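Local coordinates for protein HpcE (Thermus thermophilus, PDB 1WZO) that probably isomerises 2-hydroxyhepta-2,4-diene-1,7-dioate in the breakdown of homoprotocatechuate, as a four-chain member of the fumarylacetoacetate hydrolase family, at residues K2-L7 with G155-V160; Q167-R172 with L230-L235. One frame throughout, in Å; residues are numbered along the deposited sequence.

Interaction 1 of 2, residues K2-L7 with G155-V160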
loop_
_atom_site.group_PDB
_atom_site.type_symbol
_atom_site.label_atom_id
_atom_site.label_comp_id
_atom_site.label_asym_id
_atom_site.label_seq_id
_atom_site.Cartn_x
_atom_site.Cartn_y
_atom_site.Cartn_z
ATOM N N LYS B 2 -10.203 -21.320 -7.759
ATOM C CA LYS B 2 -8.776 -21.186 -7.491
ATOM C C LYS B 2 -8.273 -19.876 -8.078
ATOM O O LYS B 2 -8.052 -19.763 -9.286
ATOM C CB LYS B 2 -8.010 -22.364 -8.101
ATOM C CG LYS B 2 -8.298 -23.708 -7.436
ATOM C CD LYS B 2 -7.577 -24.842 -8.146
ATOM C CE LYS B 2 -7.800 -26.176 -7.447
ATOM N NZ LYS B 2 -9.245 -26.532 -7.367
ATOM N N LEU B 3 -8.119 -18.878 -7.217
ATOM C CA LEU B 3 -7.645 -17.572 -7.643
ATOM C C LEU B 3 -6.130 -17.610 -7.813
ATOM O O LEU B 3 -5.427 -18.298 -7.070
ATOM C CB LEU B 3 -8.047 -16.510 -6.612
ATOM C CG LEU B 3 -9.546 -16.489 -6.291
ATOM C CD1 LEU B 3 -9.861 -15.366 -5.318
ATOM C CD2 LEU B 3 -10.336 -16.318 -7.579
ATOM N N ALA B 4 -5.632 -16.873 -8.802
ATOM C CA ALA B 4 -4.201 -16.830 -9.072
ATOM C C ALA B 4 -3.794 -15.479 -9.637
ATOM O O ALA B 4 -4.629 -14.732 -10.154
ATOM C CB ALA B 4 -3.830 -17.932 -10.053
ATOM N N ARG B 5 -2.509 -15.160 -9.510
ATOM C CA ARG B 5 -1.964 -13.917 -10.037
ATOM C C ARG B 5 -0.763 -14.301 -10.886
ATOM O O ARG B 5 0.018 -15.174 -10.510
ATOM C CB ARG B 5 -1.542 -12.975 -8.902
ATOM C CG ARG B 5 -2.724 -12.377 -8.157
ATOM C CD ARG B 5 -2.301 -11.492 -6.985
ATOM N NE ARG B 5 -1.544 -10.302 -7.377
ATOM C CZ ARG B 5 -0.222 -10.173 -7.267
ATOM N NH1 ARG B 5 0.514 -11.162 -6.781
ATOM N NH2 ARG B 5 0.365 -9.036 -7.615
ATOM N N PHE B 6 -0.627 -13.668 -12.042
ATOM C CA PHE B 6 0.487 -13.984 -12.921
ATOM C C PHE B 6 0.902 -12.781 -13.748
ATOM O O PHE B 6 0.141 -11.829 -13.908
ATOM C CB PHE B 6 0.119 -15.163 -13.829
ATOM C CG PHE B 6 -1.103 -14.922 -14.673
ATOM C CD1 PHE B 6 -0.989 -14.397 -15.958
ATOM C CD2 PHE B 6 -2.373 -15.214 -14.177
ATOM C CE1 PHE B 6 -2.124 -14.165 -16.741
ATOM C CE2 PHE B 6 -3.515 -14.986 -14.949
ATOM C CZ PHE B 6 -3.389 -14.460 -16.235
ATOM N N LEU B 7 2.126 -12.826 -14.259
ATOM C CA LEU B 7 2.663 -11.739 -15.059
ATOM C C LEU B 7 2.767 -12.200 -16.512
ATOM O O LEU B 7 3.285 -13.280 -16.794
ATOM C CB LEU B 7 4.041 -11.346 -14.514
ATOM C CG LEU B 7 4.730 -10.078 -15.024
ATOM C CD1 LEU B 7 3.860 -8.858 -14.768
ATOM C CD2 LEU B 7 6.070 -9.935 -14.313
ATOM N N GLY B 155 1.546 -20.739 -2.467
ATOM C CA GLY B 155 0.645 -20.797 -3.605
ATOM C C GLY B 155 0.426 -22.222 -4.081
ATOM O O GLY B 155 0.542 -23.164 -3.298
ATOM N N PRO B 156 0.130 -22.412 -5.377
ATOM C CA PRO B 156 0.006 -21.325 -6.352
ATOM C C PRO B 156 -1.343 -20.616 -6.344
ATOM O O PRO B 156 -1.503 -19.572 -6.977
ATOM C CB PRO B 156 0.284 -22.027 -7.684
ATOM C CG PRO B 156 -0.255 -23.408 -7.451
ATOM C CD PRO B 156 0.235 -23.719 -6.055
ATOM N N PHE B 157 -2.307 -21.162 -5.609
ATOM C CA PHE B 157 -3.641 -20.574 -5.594
ATOM C C PHE B 157 -4.197 -20.148 -4.247
ATOM O O PHE B 157 -3.765 -20.613 -3.193
ATOM C CB PHE B 157 -4.661 -21.556 -6.185
ATOM C CG PHE B 157 -4.213 -22.221 -7.450
ATOM C CD1 PHE B 157 -3.886 -23.572 -7.455
ATOM C CD2 PHE B 157 -4.128 -21.504 -8.635
ATOM C CE1 PHE B 157 -3.481 -24.203 -8.628
ATOM C CE2 PHE B 157 -3.723 -22.127 -9.811
ATOM C CZ PHE B 157 -3.400 -23.478 -9.806
ATOM N N LEU B 158 -5.169 -19.247 -4.314
ATOM C CA LEU B 158 -5.904 -18.807 -3.142
ATOM C C LEU B 158 -7.225 -19.524 -3.408
ATOM O O LEU B 158 -8.065 -19.038 -4.170
ATOM C CB LEU B 158 -6.123 -17.294 -3.140
ATOM C CG LEU B 158 -7.118 -16.816 -2.073
ATOM C CD1 LEU B 158 -6.730 -17.361 -0.707
ATOM C CD2 LEU B 158 -7.157 -15.284 -2.056
ATOM N N VAL B 159 -7.374 -20.700 -2.810
ATOM C CA VAL B 159 -8.565 -21.518 -2.994
ATOM C C VAL B 159 -9.701 -21.089 -2.073
ATOM O O VAL B 159 -9.641 -21.277 -0.855
ATOM C CB VAL B 159 -8.232 -23.002 -2.758
ATOM C CG1 VAL B 159 -9.431 -23.878 -3.125
ATOM C CG2 VAL B 159 -7.009 -23.381 -3.583
ATOM N N VAL B 160 -10.739 -20.519 -2.678
ATOM C CA VAL B 160 -11.898 -20.038 -1.943
ATOM C C VAL B 160 -13.174 -20.825 -2.251
ATOM O O VAL B 160 -13.412 -21.235 -3.390
ATOM C CB VAL B 160 -12.154 -18.550 -2.252
ATOM C CG1 VAL B 160 -10.933 -17.721 -1.869
ATOM C CG2 VAL B 160 -12.450 -18.368 -3.733
HETATM O O HOH W 1 -0.917 -17.012 -8.196
#
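Leu3 and Leu158 form an antiparallel hydrogen-bonded pair. Leu158 N reaches Leu3 O at 2.9 Å, nearly straight; the return bond, Leu3 N to Leu158 O, is 3.1 Å, its donor well above the carbonyl plane. The packing is close round the Phe157 ring. Lys2 lays its CB over one ring face, a CH-pi contact 4.3 Å from the centroid, and its CD farther out above the rim; Pro156 CG sits over the rim of the opposite face. Phe157 CG stands anti to its own carbonyl carbon (chi1 -45°), which brings the ring edge to Leu3 O and puts CD2 3.9 Å from Ala4 CB. With an alanine at Phe157, a gap would probably open between Lys2, Ala4 and Pro156, leaving the lysine methylenes without the ring they lie on. Beyond Ala4 the strands splay apart, and a water sits between them, accepting a hydrogen bond from Arg5 N (2.8 Å) and lying within hydrogen-bonding distance of Pro156 O. At the other end Lys2 NZ leads away to a salt bridge with Glu162. Strand 2-8 is flanked by strand 11-18, whose Tyr17 ring meets Phe157, and by strand 36-37, where Trp37 touches Ala4 and Pro156.

Interaction 2 of 2, residues Q167-R172 with L230-L235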
loop_
_atom_site.group_PDB
_atom_site.type_symbol
_atom_site.label_atom_id
_atom_site.label_comp_id
_atom_site.label_asym_id
_atom_site.label_seq_id
_atom_site.Cartn_x
_atom_site.Cartn_y
_atom_site.Cartn_z
ATOM N N GLN B 167 -9.538 -29.561 8.513
ATOM C CA GLN B 167 -8.980 -30.613 9.361
ATOM C C GLN B 167 -9.126 -31.986 8.708
ATOM O O GLN B 167 -8.891 -33.016 9.345
ATOM C CB GLN B 167 -9.676 -30.627 10.730
ATOM C CG GLN B 167 -9.764 -29.259 11.404
ATOM C CD GLN B 167 -8.408 -28.576 11.555
ATOM O OE1 GLN B 167 -8.325 -27.347 11.556
ATOM N NE2 GLN B 167 -7.350 -29.363 11.694
ATOM N N ASP B 168 -9.501 -31.999 7.434
ATOM C CA ASP B 168 -9.679 -33.258 6.711
ATOM C C ASP B 168 -9.061 -33.181 5.306
ATOM O O ASP B 168 -9.755 -33.321 4.298
ATOM C CB ASP B 168 -11.178 -33.577 6.632
ATOM C CG ASP B 168 -11.461 -34.964 6.093
ATOM O OD1 ASP B 168 -10.853 -35.937 6.586
ATOM O OD2 ASP B 168 -12.309 -35.077 5.185
ATOM N N LEU B 169 -7.750 -32.955 5.255
ATOM C CA LEU B 169 -7.025 -32.848 3.987
ATOM C C LEU B 169 -5.703 -33.607 4.060
ATOM O O LEU B 169 -5.019 -33.562 5.082
ATOM C CB LEU B 169 -6.728 -31.374 3.664
ATOM C CG LEU B 169 -7.872 -30.363 3.575
ATOM C CD1 LEU B 169 -7.298 -28.954 3.430
ATOM C CD2 LEU B 169 -8.765 -30.689 2.394
ATOM N N TRP B 170 -5.338 -34.312 2.991
ATOM C CA TRP B 170 -4.064 -35.016 3.003
ATOM C C TRP B 170 -2.950 -34.064 2.577
ATOM O O TRP B 170 -3.194 -33.098 1.846
ATOM C CB TRP B 170 -4.071 -36.257 2.092
ATOM C CG TRP B 170 -4.528 -36.059 0.663
ATOM C CD1 TRP B 170 -5.706 -36.491 0.121
ATOM C CD2 TRP B 170 -3.789 -35.458 -0.416
ATOM N NE1 TRP B 170 -5.746 -36.201 -1.223
ATOM C CE2 TRP B 170 -4.585 -35.569 -1.579
ATOM C CE3 TRP B 170 -2.535 -34.839 -0.513
ATOM C CZ2 TRP B 170 -4.168 -35.084 -2.824
ATOM C CZ3 TRP B 170 -2.120 -34.357 -1.753
ATOM C CH2 TRP B 170 -2.936 -34.482 -2.890
ATOM N N LEU B 171 -1.742 -34.338 3.062
ATOM C CA LEU B 171 -0.562 -33.534 2.755
ATOM C C LEU B 171 0.486 -34.427 2.108
ATOM O O LEU B 171 0.727 -35.542 2.568
ATOM C CB LEU B 171 0.036 -32.948 4.037
ATOM C CG LEU B 171 -0.880 -32.145 4.957
ATOM C CD1 LEU B 171 -0.195 -31.935 6.296
ATOM C CD2 LEU B 171 -1.228 -30.819 4.308
ATOM N N ARG B 172 1.115 -33.935 1.050
ATOM C CA ARG B 172 2.156 -34.696 0.378
ATOM C C ARG B 172 3.291 -33.802 -0.088
ATOM O O ARG B 172 3.079 -32.644 -0.455
ATOM C CB ARG B 172 1.574 -35.446 -0.820
ATOM C CG ARG B 172 0.657 -36.577 -0.415
ATOM C CD ARG B 172 -0.105 -37.136 -1.599
ATOM N NE ARG B 172 -1.095 -38.115 -1.155
ATOM C CZ ARG B 172 -2.111 -38.538 -1.897
ATOM N NH1 ARG B 172 -2.277 -38.068 -3.126
ATOM N NH2 ARG B 172 -2.970 -39.421 -1.402
ATOM N N LEU B 230 5.159 -29.635 -3.408
ATOM C CA LEU B 230 4.264 -29.873 -2.293
ATOM C C LEU B 230 2.825 -29.870 -2.779
ATOM O O LEU B 230 2.435 -29.045 -3.605
ATOM C CB LEU B 230 4.465 -28.796 -1.217
ATOM C CG LEU B 230 5.623 -29.013 -0.237
ATOM C CD1 LEU B 230 6.912 -29.321 -0.988
ATOM C CD2 LEU B 230 5.781 -27.767 0.632
ATOM N N GLU B 231 2.038 -30.802 -2.257
ATOM C CA GLU B 231 0.640 -30.915 -2.643
ATOM C C GLU B 231 -0.260 -31.097 -1.434
ATOM O O GLU B 231 0.107 -31.754 -0.462
ATOM C CB GLU B 231 0.453 -32.098 -3.604
ATOM C CG GLU B 231 1.064 -31.892 -4.982
ATOM C CD GLU B 231 0.944 -33.128 -5.872
ATOM O OE1 GLU B 231 -0.117 -33.785 -5.843
ATOM O OE2 GLU B 231 1.907 -33.435 -6.603
ATOM N N ILE B 232 -1.431 -30.477 -1.492
ATOM C CA ILE B 232 -2.416 -30.597 -0.433
ATOM C C ILE B 232 -3.749 -30.826 -1.125
ATOM O O ILE B 232 -4.068 -30.167 -2.116
ATOM C CB ILE B 232 -2.516 -29.329 0.439
ATOM C CG1 ILE B 232 -1.181 -29.073 1.150
ATOM C CG2 ILE B 232 -3.620 -29.505 1.471
ATOM C CD1 ILE B 232 -1.233 -27.927 2.165
ATOM N N GLU B 233 -4.514 -31.772 -0.596
ATOM C CA GLU B 233 -5.811 -32.135 -1.147
ATOM C C GLU B 233 -6.639 -30.938 -1.607
ATOM O O GLU B 233 -7.024 -30.090 -0.798
ATOM C CB GLU B 233 -6.594 -32.935 -0.102
ATOM C CG GLU B 233 -7.792 -33.699 -0.665
ATOM C CD GLU B 233 -8.496 -34.527 0.391
ATOM O OE1 GLU B 233 -7.899 -34.756 1.467
ATOM O OE2 GLU B 233 -9.643 -34.960 0.141
ATOM N N GLY B 234 -6.896 -30.870 -2.913
ATOM C CA GLY B 234 -7.696 -29.797 -3.475
ATOM C C GLY B 234 -7.043 -28.438 -3.684
ATOM O O GLY B 234 -7.677 -27.531 -4.223
ATOM N N LEU B 235 -5.785 -28.283 -3.286
ATOM C CA LEU B 235 -5.118 -26.986 -3.427
ATOM C C LEU B 235 -4.063 -26.920 -4.533
ATOM O O LEU B 235 -3.367 -25.909 -4.676
ATOM C CB LEU B 235 -4.486 -26.585 -2.088
ATOM C CG LEU B 235 -5.401 -26.669 -0.855
ATOM C CD1 LEU B 235 -4.648 -26.175 0.378
ATOM C CD2 LEU B 235 -6.658 -25.844 -1.072
HETATM O O HOH W 2 -11.219 -34.779 2.232
HETATM O O HOH W 3 -0.694 -36.645 -4.957
#
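Trp170 and Glu233 grip each other through both backbone and side chain. Among the hydrogen bonds, Glu233 N gives a nearly straight one of 3.1 Å to Trp170 O, while Trp170 N bonds Glu233 OE1 at 3.0 Å, using the anti lone pair of that oxygen. Two residues further into the strands, Arg172 and Glu231 form an antiparallel hydrogen-bonded pair, N to O at 2.8 Å each way. Just past strand 230-232 the chain reverses in a type II turn from Ile232 to Leu235, with Gly234 at positive phi.

The stacking centres on the indole. Trp170 CG sits between its backbone N and carbonyl carbon (chi1 52°), swinging the ring across Glu233, whose CB lies 3.5 Å from the centroid of the five-membered ring, almost on its normal. The carboxylate plane is only 11° from the indole plane. On the opposite face lies the Arg172 guanidinium, with Trp170 CD2 below its centre; the indole is thus sandwiched between an acidic and a basic chain.

On the sheet face that carries Leu171 and Ile232 the contacts are apolar: Leu171 CD2 lies 3.6 Å from Ile232 CD1, and Leu169 CD1 approaches Ile232 CG2.

Waters serve the charged ends. One water lies within hydrogen-bonding distance of both Asp168 O and Glu233 OE2; another links Arg172 NH1 to Glu231 OE1, while Glu231 OE2 is salt-bridged to Arg229.

Chemically, the antiparallel pairing thus has two unlike faces, a greasy one turned inward and a charged, watered one. The Trp170 N–H bond probably favours the ionised form of Glu233 and fixes the carboxylate beside the indole.

Overall arrangement
From the N terminus, strand 2-8 is laid down first and waits almost 150 residues for its partner: interaction 1 closes that long loop when strand 152-159 comes back antiparallel to it. The chain then runs on into strand 170-175, and interaction 2 closes a shorter loop, of 57 residues, with strand 227-232. The two loops follow in series, neither nesting nor crossing. Interaction 1 ties the first strand to strand 152-159, whereas interaction 2 joins neighbouring strands of the sheet that holds 170-175 and 227-232. Their centres lie about 16 Å apart, yet they touch: Val159 CG2 packs on Leu235 CD2 (3.5 Å), and Lys2 CE lies against Gly234 O.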